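Local coordinates for protein diaminopropionate ammonia-lyase (Escherichia coli, PDB 4D9I) that uses pyridoxal 5'-phosphate to eliminate ammonia from both L- and D-2,3-diaminopropionate, giving pyruvate and ammonium, at residues 242-247 / 251-256. Sequence-based numbering, arbitrary orientation.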
ATOM      1  N   GLY B 242      -0.499 -25.986  18.680  1.00 27.01           N
ATOM      2  CA  GLY B 242      -0.373 -27.402  19.046  1.00 29.19           C
ATOM      3  C   GLY B 242       0.635 -28.098  18.148  1.00 29.38           C
ATOM      4  O   GLY B 242       1.529 -28.795  18.638  1.00 31.15           O
ATOM      5  N   TYR B 243       0.508 -27.872  16.836  1.00 27.93           N
ATOM      6  CA  TYR B 243       1.433 -28.453  15.855  1.00 28.33           C
ATOM      7  C   TYR B 243       2.853 -27.922  16.059  1.00 29.00           C
ATOM      8  O   TYR B 243       3.789 -28.706  16.135  1.00 30.69           O
ATOM      9  CB  TYR B 243       0.994 -28.186  14.415  1.00 27.00           C
ATOM     10  CG  TYR B 243       2.012 -28.654  13.372  1.00 27.93           C
ATOM     11  CD1 TYR B 243       3.044 -27.823  12.928  1.00 27.79           C
ATOM     12  CD2 TYR B 243       1.959 -29.945  12.859  1.00 29.56           C
ATOM     13  CE1 TYR B 243       3.979 -28.265  11.994  1.00 28.78           C
ATOM     14  CE2 TYR B 243       2.881 -30.386  11.917  1.00 30.50           C
ATOM     15  CZ  TYR B 243       3.886 -29.542  11.490  1.00 30.07           C
ATOM     16  OH  TYR B 243       4.781 -30.020  10.556  1.00 31.41           O
ATOM     17  N   LEU B 244       2.994 -26.597  16.128  1.00 27.70           N
ATOM     18  CA  LEU B 244       4.306 -25.944  16.198  1.00 28.73           C
ATOM     19  C   LEU B 244       5.094 -26.366  17.438  1.00 31.25           C
ATOM     20  O   LEU B 244       6.306 -26.617  17.378  1.00 33.07           O
ATOM     21  CB  LEU B 244       4.145 -24.424  16.194  1.00 26.80           C
ATOM     22  CG  LEU B 244       3.712 -23.767  14.879  1.00 25.10           C
ATOM     23  CD1 LEU B 244       3.522 -22.266  15.040  1.00 23.99           C
ATOM     24  CD2 LEU B 244       4.698 -24.066  13.754  1.00 25.24           C
ATOM     25  N   VAL B 245       4.375 -26.450  18.549  1.00 31.86           N
ATOM     26  CA  VAL B 245       4.957 -26.730  19.847  1.00 34.83           C
ATOM     27  C   VAL B 245       5.319 -28.216  19.909  1.00 37.08           C
ATOM     28  O   VAL B 245       6.250 -28.601  20.607  1.00 39.57           O
ATOM     29  CB  VAL B 245       3.985 -26.220  20.936  1.00 34.83           C
ATOM     30  CG1 VAL B 245       3.584 -27.269  21.948  1.00 36.88           C
ATOM     31  CG2 VAL B 245       4.445 -24.895  21.519  1.00 34.35           C
ATOM     32  N   ASP B 246       4.623 -29.033  19.115  1.00 36.47           N
ATOM     33  CA  ASP B 246       5.034 -30.423  18.917  1.00 38.98           C
ATOM     34  C   ASP B 246       6.345 -30.521  18.134  1.00 39.84           C
ATOM     35  O   ASP B 246       7.189 -31.358  18.453  1.00 42.82           O
ATOM     36  CB  ASP B 246       3.930 -31.250  18.231  1.00 38.30           C
ATOM     37  CG  ASP B 246       4.215 -32.748  18.258  1.00 40.95           C
ATOM     38  OD1 ASP B 246       4.531 -33.295  19.337  1.00 43.08           O
ATOM     39  OD2 ASP B 246       4.113 -33.388  17.190  1.00 41.08           O
ATOM     40  N   VAL B 247       6.496 -29.672  17.117  1.00 38.06           N
ATOM     41  CA  VAL B 247       7.707 -29.588  16.299  1.00 38.55           C
ATOM     42  C   VAL B 247       8.866 -28.946  17.067  1.00 40.15           C
ATOM     43  O   VAL B 247       9.983 -29.463  17.040  1.00 42.78           O
ATOM     44  CB  VAL B 247       7.455 -28.763  15.010  1.00 36.25           C
ATOM     45  CG1 VAL B 247       8.756 -28.447  14.275  1.00 36.72           C
ATOM     46  CG2 VAL B 247       6.485 -29.489  14.085  1.00 35.16           C
ATOM     47  N   GLN B 251       8.849 -24.650  25.269  1.00 46.54           N
ATOM     48  CA  GLN B 251       9.895 -23.846  25.906  1.00 47.99           C
ATOM     49  C   GLN B 251      10.677 -23.022  24.883  1.00 46.56           C
ATOM     50  O   GLN B 251      11.021 -21.886  25.163  1.00 47.13           O
ATOM     51  CB  GLN B 251      10.859 -24.706  26.761  1.00 51.64           C
ATOM     52  CG  GLN B 251      10.217 -25.421  27.949  1.00 54.04           C
ATOM     53  CD  GLN B 251       9.426 -26.668  27.561  1.00 53.70           C
ATOM     54  OE1 GLN B 251       9.366 -27.052  26.390  1.00 52.31           O
ATOM     55  NE2 GLN B 251       8.792 -27.286  28.538  1.00 55.98           N
ATOM     56  N   ASN B 252      10.931 -23.566  23.689  1.00 45.63           N
ATOM     57  CA  ASN B 252      11.730 -22.828  22.679  1.00 44.02           C
ATOM     58  C   ASN B 252      10.931 -22.037  21.656  1.00 39.88           C
ATOM     59  O   ASN B 252      11.471 -21.581  20.640  1.00 38.69           O
ATOM     60  CB  ASN B 252      12.700 -23.739  21.933  1.00 46.01           C
ATOM     61  CG  ASN B 252      13.482 -24.621  22.849  1.00 49.96           C
ATOM     62  OD1 ASN B 252      13.499 -25.838  22.669  1.00 52.02           O
ATOM     63  ND2 ASN B 252      14.114 -24.031  23.854  1.00 52.08           N
ATOM     64  N   LEU B 253       9.648 -21.865  21.916  1.00 37.45           N
ATOM     65  CA  LEU B 253       8.844 -21.055  21.024  1.00 33.89           C
ATOM     66  C   LEU B 253       8.114 -19.971  21.798  1.00 33.02           C
ATOM     67  O   LEU B 253       7.286 -20.249  22.674  1.00 33.76           O
ATOM     68  CB  LEU B 253       7.888 -21.921  20.192  1.00 32.27           C
ATOM     69  CG  LEU B 253       7.043 -21.250  19.095  1.00 29.78           C
ATOM     70  CD1 LEU B 253       7.860 -20.371  18.140  1.00 28.87           C
ATOM     71  CD2 LEU B 253       6.267 -22.308  18.322  1.00 28.90           C
ATOM     72  N   HIS B 254       8.437 -18.729  21.476  1.00 31.62           N
ATOM     73  CA  HIS B 254       7.812 -17.610  22.153  1.00 31.25           C
ATOM     74  C   HIS B 254       6.549 -17.264  21.417  1.00 28.98           C
ATOM     75  O   HIS B 254       6.574 -16.562  20.413  1.00 27.45           O
ATOM     76  CB  HIS B 254       8.762 -16.419  22.253  1.00 31.71           C
ATOM     77  CG  HIS B 254       8.245 -15.313  23.141  1.00 32.28           C
ATOM     78  ND1 HIS B 254       8.967 -14.800  24.143  1.00 34.06           N
ATOM     79  CD2 HIS B 254       7.019 -14.635  23.147  1.00 31.17           C
ATOM     80  CE1 HIS B 254       8.256 -13.837  24.761  1.00 34.33           C
ATOM     81  NE2 HIS B 254       7.058 -13.750  24.163  1.00 32.56           N
ATOM     82  N   SER B 255       5.436 -17.807  21.897  1.00 28.93           N
ATOM     83  CA  SER B 255       4.168 -17.643  21.217  1.00 27.16           C
ATOM     84  C   SER B 255       3.370 -16.528  21.852  1.00 27.27           C
ATOM     85  O   SER B 255       3.251 -16.447  23.077  1.00 28.93           O
ATOM     86  CB  SER B 255       3.357 -18.954  21.244  1.00 27.35           C
ATOM     87  OG  SER B 255       3.178 -19.405  22.570  1.00 29.09           O
ATOM     88  N   ILE B 256       2.792 -15.700  20.998  1.00 25.71           N
ATOM     89  CA  ILE B 256       2.038 -14.546  21.420  1.00 26.08           C
ATOM     90  C   ILE B 256       0.656 -14.621  20.772  1.00 25.08           C
ATOM     91  O   ILE B 256       0.538 -14.611  19.553  1.00 23.81           O
ATOM     92  CB  ILE B 256       2.741 -13.225  20.999  1.00 25.69           C
ATOM     93  CG1 ILE B 256       4.152 -13.137  21.605  1.00 26.98           C
ATOM     94  CG2 ILE B 256       1.940 -12.038  21.473  1.00 26.39           C
ATOM     95  CD1 ILE B 256       5.110 -12.277  20.794  1.00 26.27           C
TER
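Leu253 reaches from the residue just before strand 254-260 to the side chains of Leu244 and Val245 on the preceding helix, within the beta-alpha-beta crossover formed by strand 226-230, helix 235-248 and strand 254-260 of this fold type II PLP-dependent enzyme. The contact lies where the chain leaves the helix and turns back into the sheet, away from the cofactor-binding lysine. Its tight part is a single methyl group: Leu253 CD2 abuts Leu244 CB at 3.7 Å, meeting the root of that side chain rather than its branched end. Leu253 reaches this far because its side chain is extended, with CG anti to the backbone N (chi1 -175°) and CD2 in turn anti to CA. On Leu244, CG instead lies anti to the carbonyl carbon (chi1 -72°), carrying the branch past the approaching methyl toward the sheet; its CD1 remains 4.3 Å from Leu253 CD2. Val227, on the strand that opens the unit, touches both leucines and completes a small apolar cluster between helix and sheet, while Val214 of helix 208-220 also packs against Leu244. The fit slackens toward Val245, whose approach to Leu253 is marginal. Val245 also touches Pro250 in the connecting loop. Farther out, the solvent side belongs to Gln251 and Asn252, both exposed and making no contact with the helix segment; Asn252 OD1 is hydrogen-bonded to Ser249 OG. The two segments are thus joined purely by apolar side chains, and one methyl serves both helix residues: Leu253 CD2 rests against Leu244 CB and comes no nearer than 4.5 Å to Val245 CG2.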